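Side-chain contacts in putative oxidoreductase (Yersinia pestis, PDB 3KUX), which is a putative oxidoreductase that probably uses a nicotinamide dinucleotide as cofactor, its substrate being unknown: residues M28-L33 / G308-I313; S153-Y158 / P182-Q187; Q190-P195 / P222-V227. All coordinates share one frame; numbering follows the deposited sequence.

Contact 1 of 3, residues M28-L33 / G308-I313; sequences MGTPGL and GIRDAI
With CG opposite the backbone N (chi1 177°), the side chain of R310 leaves helix 303-313 towards G32, and a bend at chi3 (67°) then swings the guanidinium across to the carbonyl of P31. There NH1 gives a nearly straight hydrogen bond to P31 O, 2.8 Å long with an N-H...O angle of 164°. The oxygen lies at the edge of the guanidinium, close to its plane, whereas the donor is tilted away from the plane of the carbonyl. The acceptor belongs to the central peptide of a type II beta turn, T30 to L33, closed by L33 N bonding T30 O at 3.1 Å. Proline suits the first inner position of such a turn, and glycine the second, where phi is positive; the arginine chain also passes close over G32, with R310 CD 3.9 Å from G32 CA, a second reason for a residue without a side chain. This turn joins helix 17-28 to strand 33-39 in the first beta-alpha-beta unit of the Rossmann fold, at the end of the sheet away from the usual nucleotide site. Helix 303-313, from the C-terminal part of the chain, covers it, and I309 reaches V95 of the same sheet. L33 CD2 packs on the root of the arginine, 4.1 Å from R310 CB. On the helix itself, D311 holds the arginine through a salt bridge, R310 NE to D311 OD1 at 2.7 Å.

Contact 2 of 3, residues S153-Y158 / P182-Q187; sequences SHFDRY and PHLLDQ
A water molecule, and no direct hydrogen bond, joins the polar groups of S153 and L184 in this buried contact. It sits 2.9 Å from S153 OG and donates a hydrogen bond to the backbone carbonyl L184 O at 3.2 Å, so it bridges a strand side chain and a helix main chain. The serine hydroxyl can take part because chi1 of 177° sets OG opposite the backbone N and sends it towards the helix. It is also bonded to R240 NH1, which gives this small polar group a second, charged partner. Serine suits the place: it is short enough to sit against L184, with S153 OG 3.9 Å from L184 CG, and still carries a hydroxyl to engage both water and arginine. Two residues on, F155 again faces the helix. L184 CD1 meets the CD2-CE2 part of its ring obliquely, 3.6 Å from F155 CD2; a flat ring and a branched leucine together fill the layer between helix and sheet. R240 also makes a cation-pi contact with F155. H154, between S153 and F155, points the other way, and its ND1 bonds D156 OD2 at 2.7 Å. L184 meanwhile reaches L228 on the neighbouring strand, and the next helical residue, L185, adds to that apolar layer. The axes of strand 153-156 and helix 182-187 are 9.7 Å apart. This is the layered alpha/beta packing of the C-terminal domain of this oxidoreductase family, in which a helix lies along one face of an open mixed sheet, here almost antiparallel to the strand, at 168°.

Contact 3 of 3, residues Q190-P195 / P222-V227; sequences QLFGLP and PGQRVV
Q224 meets the ring of F192 at the start of strand 224-231, just after the tight hairpin connection from strand 214-221, where G223 has the positive phi that glycine readily adopts. Extended beyond CG, its side chain brings the amide obliquely to the CD1 part of the ring, the two planes 89° apart. R225 takes no part in this; its NE folds back to its own strand, bonding Q224 O at 2.9 Å from well above the carbonyl plane. V226 again turns towards the helix, its CG2 methyl 3.8 Å from F192 CD2. Glutamine and valine approach from the same side of the ring plane, one near CD1 and one near CD2. A broad ring can meet both an amide and a methyl, and valine, being beta-branched, is at home in a strand. The opposite face carries L191 CB, 3.6 Å from the plane and offset toward the rim, and F151 of the adjoining strand also meets the ring. Helix 176-192 ends here: G193 leaves the helical conformation with positive phi, and its carbonyl bonds Y221 OH. No hydrogen bond spans the two segments, so their hold on each other rests on apolar and van der Waals contact around a single aromatic ring at the helix terminus.

Overall arrangement
Contacts 2 and 3 belong together: both lie between helix 176-192 and one face of the mixed sheet, on neighbouring strands 148-156 and 224-231, with centres 15 Å apart. They meet directly where S153 N lies 2.8 Å from V227 O, a probable hydrogen bond between the strands. Contact 1 is separate, its centre 27 Å from that of contact 2 and 32 Å from that of contact 3, with nearest atoms about 13 Å away in each case. It ties a late helix to the Rossmann domain, whereas the other two build the C-terminal domain. H183 of contact 2 touches K98, the lysine of a D-K-P sequence matching the E-K-P motif of this family; as in relatives, the active site is probably nearby.

Contact 1 of 3, residues M28-L33 / G308-I313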
loop_
_atom_site.group_PDB
_atom_site.type_symbol
_atom_site.label_atom_id
_atom_site.label_comp_id
_atom_site.label_asym_id
_atom_site.label_seq_id
_atom_site.Cartn_x
_atom_site.Cartn_y
_atom_site.Cartn_z
HETATM N N MSE A 28 -6.972 16.285 -1.204
HETATM C CA MSE A 28 -7.173 17.580 -1.823
HETATM C C MSE A 28 -7.649 17.427 -3.264
HETATM O O MSE A 28 -8.535 18.149 -3.716
HETATM C CB MSE A 28 -5.872 18.381 -1.786
HETATM C CG MSE A 28 -6.073 19.884 -1.734
HETATM SE SE MSE A 28 -6.962 20.467 -0.086
HETATM C CE MSE A 28 -8.802 19.950 -0.513
ATOM N N GLY A 29 -7.062 16.471 -3.977
ATOM C CA GLY A 29 -7.322 16.312 -5.403
ATOM C C GLY A 29 -8.553 15.486 -5.709
ATOM O O GLY A 29 -8.879 15.243 -6.870
ATOM N N THR A 30 -9.243 15.061 -4.660
ATOM C CA THR A 30 -10.410 14.202 -4.804
ATOM C C THR A 30 -11.719 14.973 -4.599
ATOM O O THR A 30 -12.005 15.452 -3.492
ATOM C CB THR A 30 -10.331 13.019 -3.817
ATOM O OG1 THR A 30 -9.204 12.199 -4.148
ATOM C CG2 THR A 30 -11.599 12.181 -3.876
ATOM N N PRO A 31 -12.519 15.101 -5.671
ATOM C CA PRO A 31 -13.817 15.763 -5.567
ATOM C C PRO A 31 -14.703 14.998 -4.596
ATOM O O PRO A 31 -14.665 13.767 -4.561
ATOM C CB PRO A 31 -14.387 15.663 -6.989
ATOM C CG PRO A 31 -13.228 15.376 -7.864
ATOM C CD PRO A 31 -12.270 14.584 -7.025
ATOM N N GLY A 32 -15.484 15.722 -3.803
ATOM C CA GLY A 32 -16.321 15.094 -2.794
ATOM C C GLY A 32 -15.643 15.062 -1.438
ATOM O O GLY A 32 -16.311 14.954 -0.412
ATOM N N LEU A 33 -14.316 15.152 -1.430
ATOM C CA LEU A 33 -13.567 15.198 -0.177
ATOM C C LEU A 33 -13.022 16.600 0.102
ATOM O O LEU A 33 -12.492 17.265 -0.791
ATOM C CB LEU A 33 -12.424 14.181 -0.188
ATOM C CG LEU A 33 -12.779 12.694 -0.264
ATOM C CD1 LEU A 33 -11.514 11.845 -0.201
ATOM C CD2 LEU A 33 -13.740 12.304 0.848
ATOM N N GLY A 308 -12.597 6.030 -3.981
ATOM C CA GLY A 308 -13.246 4.808 -3.531
ATOM C C GLY A 308 -13.730 4.943 -2.101
ATOM O O GLY A 308 -14.807 4.463 -1.749
ATOM N N ILE A 309 -12.923 5.590 -1.270
ATOM C CA ILE A 309 -13.305 5.835 0.111
ATOM C C ILE A 309 -14.546 6.715 0.127
ATOM O O ILE A 309 -15.558 6.377 0.737
ATOM C CB ILE A 309 -12.184 6.545 0.886
ATOM C CG1 ILE A 309 -10.936 5.655 0.977
ATOM C CG2 ILE A 309 -12.678 6.946 2.269
ATOM C CD1 ILE A 309 -11.054 4.510 1.972
ATOM N N ARG A 310 -14.453 7.848 -0.556
ATOM C CA ARG A 310 -15.591 8.724 -0.744
ATOM C C ARG A 310 -16.847 7.913 -1.035
ATOM O O ARG A 310 -17.810 7.945 -0.269
ATOM C CB ARG A 310 -15.320 9.681 -1.902
ATOM C CG ARG A 310 -16.478 10.600 -2.237
ATOM C CD ARG A 310 -16.265 11.251 -3.585
ATOM N NE ARG A 310 -16.317 10.262 -4.655
ATOM C CZ ARG A 310 -15.699 10.386 -5.826
ATOM N NH1 ARG A 310 -14.965 11.460 -6.089
ATOM N NH2 ARG A 310 -15.811 9.424 -6.730
ATOM N N ASP A 311 -16.828 7.178 -2.141
ATOM C CA ASP A 311 -18.010 6.461 -2.600
ATOM C C ASP A 311 -18.507 5.410 -1.610
ATOM O O ASP A 311 -19.707 5.131 -1.551
ATOM C CB ASP A 311 -17.757 5.843 -3.973
ATOM C CG ASP A 311 -17.604 6.892 -5.057
ATOM O OD1 ASP A 311 -17.926 8.070 -4.793
ATOM O OD2 ASP A 311 -17.164 6.547 -6.171
ATOM N N ALA A 312 -17.591 4.831 -0.836
ATOM C CA ALA A 312 -17.966 3.847 0.178
ATOM C C ALA A 312 -18.702 4.502 1.348
ATOM O O ALA A 312 -19.702 3.971 1.836
ATOM C CB ALA A 312 -16.748 3.100 0.669
ATOM N N ILE A 313 -18.200 5.652 1.794
ATOM C CA ILE A 313 -18.859 6.422 2.843
ATOM C C ILE A 313 -20.317 6.662 2.477
ATOM O O ILE A 313 -21.226 6.391 3.265
ATOM C CB ILE A 313 -18.195 7.799 3.040
ATOM C CG1 ILE A 313 -16.724 7.654 3.448
ATOM C CG2 ILE A 313 -18.969 8.627 4.052
ATOM C CD1 ILE A 313 -16.502 6.882 4.721
#

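Contact 2 of 3, residues S153-Y158 / P182-Q187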
loop_
_atom_site.group_PDB
_atom_site.type_symbol
_atom_site.label_atom_id
_atom_site.label_comp_id
_atom_site.label_asym_id
_atom_site.label_seq_id
_atom_site.Cartn_x
_atom_site.Cartn_y
_atom_site.Cartn_z
ATOM N N SER A 153 8.302 -10.592 -7.826
ATOM C CA SER A 153 8.096 -9.176 -7.573
ATOM C C SER A 153 9.225 -8.639 -6.695
ATOM O O SER A 153 9.415 -9.115 -5.574
ATOM C CB SER A 153 6.737 -8.975 -6.894
ATOM O OG SER A 153 6.508 -7.618 -6.564
ATOM N N HIS A 154 9.977 -7.661 -7.212
ATOM C CA HIS A 154 11.115 -7.076 -6.487
ATOM C C HIS A 154 10.953 -5.583 -6.189
ATOM O O HIS A 154 10.318 -4.848 -6.949
ATOM C CB HIS A 154 12.404 -7.214 -7.294
ATOM C CG HIS A 154 12.936 -8.608 -7.384
ATOM N ND1 HIS A 154 14.227 -8.932 -7.023
ATOM C CD2 HIS A 154 12.372 -9.754 -7.830
ATOM C CE1 HIS A 154 14.427 -10.223 -7.224
ATOM N NE2 HIS A 154 13.318 -10.743 -7.717
ATOM N N PHE A 155 11.558 -5.147 -5.087
ATOM C CA PHE A 155 11.859 -3.735 -4.870
ATOM C C PHE A 155 13.327 -3.591 -4.494
ATOM O O PHE A 155 13.658 -3.278 -3.348
ATOM C CB PHE A 155 10.981 -3.126 -3.782
ATOM C CG PHE A 155 9.756 -2.459 -4.309
ATOM C CD1 PHE A 155 9.802 -1.746 -5.497
ATOM C CD2 PHE A 155 8.557 -2.532 -3.620
ATOM C CE1 PHE A 155 8.668 -1.124 -5.997
ATOM C CE2 PHE A 155 7.418 -1.916 -4.111
ATOM C CZ PHE A 155 7.475 -1.209 -5.303
ATOM N N ASP A 156 14.204 -3.831 -5.463
ATOM C CA ASP A 156 15.640 -3.804 -5.222
ATOM C C ASP A 156 16.167 -2.389 -5.371
ATOM O O ASP A 156 15.845 -1.703 -6.334
ATOM C CB ASP A 156 16.356 -4.748 -6.186
ATOM C CG ASP A 156 15.863 -6.170 -6.065
ATOM O OD1 ASP A 156 15.308 -6.513 -4.998
ATOM O OD2 ASP A 156 16.021 -6.946 -7.028
ATOM N N ARG A 157 16.971 -1.953 -4.408
ATOM C CA ARG A 157 17.505 -0.600 -4.422
ATOM C C ARG A 157 18.993 -0.591 -4.155
ATOM O O ARG A 157 19.557 -1.563 -3.651
ATOM C CB ARG A 157 16.841 0.247 -3.349
ATOM C CG ARG A 157 15.353 0.360 -3.457
ATOM C CD ARG A 157 14.805 0.646 -2.087
ATOM N NE ARG A 157 13.474 1.228 -2.133
ATOM C CZ ARG A 157 12.740 1.454 -1.051
ATOM N NH1 ARG A 157 13.221 1.134 0.145
ATOM N NH2 ARG A 157 11.529 1.990 -1.164
ATOM N N TYR A 158 19.625 0.530 -4.474
ATOM C CA TYR A 158 21.012 0.729 -4.116
ATOM C C TYR A 158 21.163 1.928 -3.204
ATOM O O TYR A 158 21.284 3.060 -3.672
ATOM C CB TYR A 158 21.879 0.917 -5.361
ATOM C CG TYR A 158 23.357 0.931 -5.045
ATOM C CD1 TYR A 158 24.005 -0.226 -4.624
ATOM C CD2 TYR A 158 24.101 2.097 -5.157
ATOM C CE1 TYR A 158 25.350 -0.222 -4.327
ATOM C CE2 TYR A 158 25.451 2.109 -4.861
ATOM C CZ TYR A 158 26.070 0.946 -4.445
ATOM O OH TYR A 158 27.414 0.949 -4.147
ATOM N N PRO A 182 4.448 -5.533 3.315
ATOM C CA PRO A 182 3.001 -5.366 3.203
ATOM C C PRO A 182 2.544 -5.038 1.781
ATOM O O PRO A 182 1.536 -5.573 1.311
ATOM C CB PRO A 182 2.711 -4.201 4.154
ATOM C CG PRO A 182 3.800 -4.262 5.163
ATOM C CD PRO A 182 5.015 -4.744 4.423
ATOM N N HIS A 183 3.277 -4.163 1.100
ATOM C CA HIS A 183 2.921 -3.797 -0.268
ATOM C C HIS A 183 2.915 -5.019 -1.172
ATOM O O HIS A 183 1.941 -5.278 -1.873
ATOM C CB HIS A 183 3.885 -2.744 -0.817
ATOM C CG HIS A 183 3.730 -1.398 -0.183
ATOM N ND1 HIS A 183 2.529 -0.721 -0.158
ATOM C CD2 HIS A 183 4.626 -0.597 0.442
ATOM C CE1 HIS A 183 2.690 0.435 0.459
ATOM N NE2 HIS A 183 3.953 0.535 0.833
ATOM N N LEU A 184 4.008 -5.774 -1.136
ATOM C CA LEU A 184 4.185 -6.926 -2.008
ATOM C C LEU A 184 3.225 -8.058 -1.664
ATOM O O LEU A 184 2.562 -8.602 -2.545
ATOM C CB LEU A 184 5.630 -7.412 -1.942
ATOM C CG LEU A 184 6.652 -6.614 -2.756
ATOM C CD1 LEU A 184 6.214 -5.179 -2.978
ATOM C CD2 LEU A 184 8.020 -6.669 -2.093
ATOM N N LEU A 185 3.150 -8.408 -0.384
ATOM C CA LEU A 185 2.238 -9.448 0.070
ATOM C C LEU A 185 0.805 -9.164 -0.365
ATOM O O LEU A 185 0.101 -10.057 -0.843
ATOM C CB LEU A 185 2.298 -9.592 1.590
ATOM C CG LEU A 185 3.473 -10.381 2.175
ATOM C CD1 LEU A 185 3.540 -10.217 3.691
ATOM C CD2 LEU A 185 3.372 -11.846 1.795
ATOM N N ASP A 186 0.373 -7.920 -0.200
ATOM C CA ASP A 186 -0.995 -7.566 -0.525
ATOM C C ASP A 186 -1.293 -7.797 -2.002
ATOM O O ASP A 186 -2.363 -8.307 -2.353
ATOM C CB ASP A 186 -1.293 -6.122 -0.149
ATOM C CG ASP A 186 -2.730 -5.741 -0.437
ATOM O OD1 ASP A 186 -3.638 -6.427 0.083
ATOM O OD2 ASP A 186 -2.955 -4.766 -1.190
ATOM N N GLN A 187 -0.352 -7.423 -2.866
ATOM C CA GLN A 187 -0.509 -7.657 -4.304
ATOM C C GLN A 187 -0.609 -9.150 -4.624
ATOM O O GLN A 187 -1.456 -9.570 -5.411
ATOM C CB GLN A 187 0.642 -7.030 -5.084
ATOM C CG GLN A 187 0.633 -5.512 -5.098
ATOM C CD GLN A 187 1.721 -4.932 -5.984
ATOM O OE1 GLN A 187 1.691 -3.747 -6.321
ATOM N NE2 GLN A 187 2.690 -5.765 -6.364
HETATM O O HOH W 1 3.848 -8.047 -5.381
#

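Contact 3 of 3, residues Q190-P195 / P222-V227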
loop_
_atom_site.group_PDB
_atom_site.type_symbol
_atom_site.label_atom_id
_atom_site.label_comp_id
_atom_site.label_asym_id
_atom_site.label_seq_id
_atom_site.Cartn_x
_atom_site.Cartn_y
_atom_site.Cartn_z
ATOM N N GLN A 190 -3.968 -10.343 -3.697
ATOM C CA GLN A 190 -4.951 -9.826 -4.642
ATOM C C GLN A 190 -4.965 -10.602 -5.953
ATOM O O GLN A 190 -6.022 -10.818 -6.539
ATOM C CB GLN A 190 -4.689 -8.352 -4.923
ATOM C CG GLN A 190 -4.997 -7.464 -3.746
ATOM C CD GLN A 190 -6.441 -7.571 -3.330
ATOM O OE1 GLN A 190 -7.345 -7.298 -4.120
ATOM N NE2 GLN A 190 -6.671 -7.977 -2.087
ATOM N N LEU A 191 -3.788 -11.016 -6.408
ATOM C CA LEU A 191 -3.665 -11.730 -7.674
ATOM C C LEU A 191 -3.966 -13.226 -7.560
ATOM O O LEU A 191 -4.648 -13.785 -8.417
ATOM C CB LEU A 191 -2.268 -11.536 -8.269
ATOM C CG LEU A 191 -1.871 -10.128 -8.722
ATOM C CD1 LEU A 191 -0.380 -10.061 -9.015
ATOM C CD2 LEU A 191 -2.672 -9.697 -9.939
ATOM N N PHE A 192 -3.462 -13.870 -6.510
ATOM C CA PHE A 192 -3.510 -15.335 -6.430
ATOM C C PHE A 192 -4.202 -15.889 -5.189
ATOM O O PHE A 192 -4.316 -17.099 -5.029
ATOM C CB PHE A 192 -2.094 -15.923 -6.517
ATOM C CG PHE A 192 -1.307 -15.444 -7.703
ATOM C CD1 PHE A 192 -1.575 -15.934 -8.973
ATOM C CD2 PHE A 192 -0.299 -14.504 -7.549
ATOM C CE1 PHE A 192 -0.852 -15.491 -10.071
ATOM C CE2 PHE A 192 0.430 -14.057 -8.642
ATOM C CZ PHE A 192 0.153 -14.551 -9.904
ATOM N N GLY A 193 -4.660 -15.013 -4.309
ATOM C CA GLY A 193 -5.246 -15.464 -3.055
ATOM C C GLY A 193 -4.186 -15.986 -2.100
ATOM O O GLY A 193 -3.003 -15.681 -2.242
ATOM N N LEU A 194 -4.611 -16.784 -1.125
ATOM C CA LEU A 194 -3.717 -17.271 -0.081
ATOM C C LEU A 194 -2.875 -18.439 -0.549
ATOM O O LEU A 194 -3.371 -19.327 -1.234
ATOM C CB LEU A 194 -4.525 -17.704 1.137
ATOM C CG LEU A 194 -5.150 -16.582 1.957
ATOM C CD1 LEU A 194 -6.180 -17.159 2.913
ATOM C CD2 LEU A 194 -4.065 -15.815 2.704
ATOM N N PRO A 195 -1.595 -18.446 -0.169
ATOM C CA PRO A 195 -0.715 -19.564 -0.480
ATOM C C PRO A 195 -0.953 -20.718 0.491
ATOM O O PRO A 195 -1.758 -20.588 1.409
ATOM C CB PRO A 195 0.677 -18.973 -0.258
ATOM C CG PRO A 195 0.471 -17.953 0.808
ATOM C CD PRO A 195 -0.912 -17.393 0.600
ATOM N N PRO A 222 -0.559 -24.756 -5.147
ATOM C CA PRO A 222 -0.654 -25.879 -6.064
ATOM C C PRO A 222 -0.316 -25.438 -7.489
ATOM O O PRO A 222 -1.062 -24.667 -8.097
ATOM C CB PRO A 222 -2.132 -26.269 -5.981
ATOM C CG PRO A 222 -2.570 -25.815 -4.640
ATOM C CD PRO A 222 -1.789 -24.571 -4.354
ATOM N N GLY A 223 0.805 -25.914 -8.011
ATOM C CA GLY A 223 1.186 -25.620 -9.384
ATOM C C GLY A 223 1.578 -24.177 -9.628
ATOM O O GLY A 223 1.585 -23.722 -10.772
ATOM N N GLN A 224 1.906 -23.453 -8.559
ATOM C CA GLN A 224 2.342 -22.055 -8.675
ATOM C C GLN A 224 3.403 -21.684 -7.647
ATOM O O GLN A 224 3.424 -22.239 -6.548
ATOM C CB GLN A 224 1.153 -21.108 -8.524
ATOM C CG GLN A 224 0.113 -21.262 -9.608
ATOM C CD GLN A 224 -1.001 -20.255 -9.484
ATOM O OE1 GLN A 224 -1.212 -19.438 -10.378
ATOM N NE2 GLN A 224 -1.722 -20.299 -8.368
ATOM N N ARG A 225 4.279 -20.750 -8.010
ATOM C CA ARG A 225 5.210 -20.148 -7.053
ATOM C C ARG A 225 5.202 -18.625 -7.164
ATOM O O ARG A 225 5.155 -18.069 -8.265
ATOM C CB ARG A 225 6.635 -20.661 -7.255
ATOM C CG ARG A 225 6.806 -22.156 -7.090
ATOM C CD ARG A 225 6.417 -22.651 -5.713
ATOM N NE ARG A 225 5.652 -23.892 -5.840
ATOM C CZ ARG A 225 6.173 -25.112 -5.763
ATOM N NH1 ARG A 225 7.465 -25.274 -5.534
ATOM N NH2 ARG A 225 5.395 -26.174 -5.909
ATOM N N VAL A 226 5.253 -17.958 -6.015
ATOM C CA VAL A 226 5.353 -16.505 -5.965
ATOM C C VAL A 226 6.601 -16.089 -5.188
ATOM O O VAL A 226 6.783 -16.495 -4.044
ATOM C CB VAL A 226 4.118 -15.890 -5.286
ATOM C CG1 VAL A 226 4.378 -14.439 -4.914
ATOM C CG2 VAL A 226 2.896 -16.012 -6.187
ATOM N N VAL A 227 7.463 -15.288 -5.804
ATOM C CA VAL A 227 8.673 -14.847 -5.122
ATOM C C VAL A 227 8.674 -13.341 -4.901
ATOM O O VAL A 227 8.647 -12.563 -5.857
ATOM C CB VAL A 227 9.950 -15.263 -5.881
ATOM C CG1 VAL A 227 11.190 -14.646 -5.230
ATOM C CG2 VAL A 227 10.070 -16.773 -5.912
#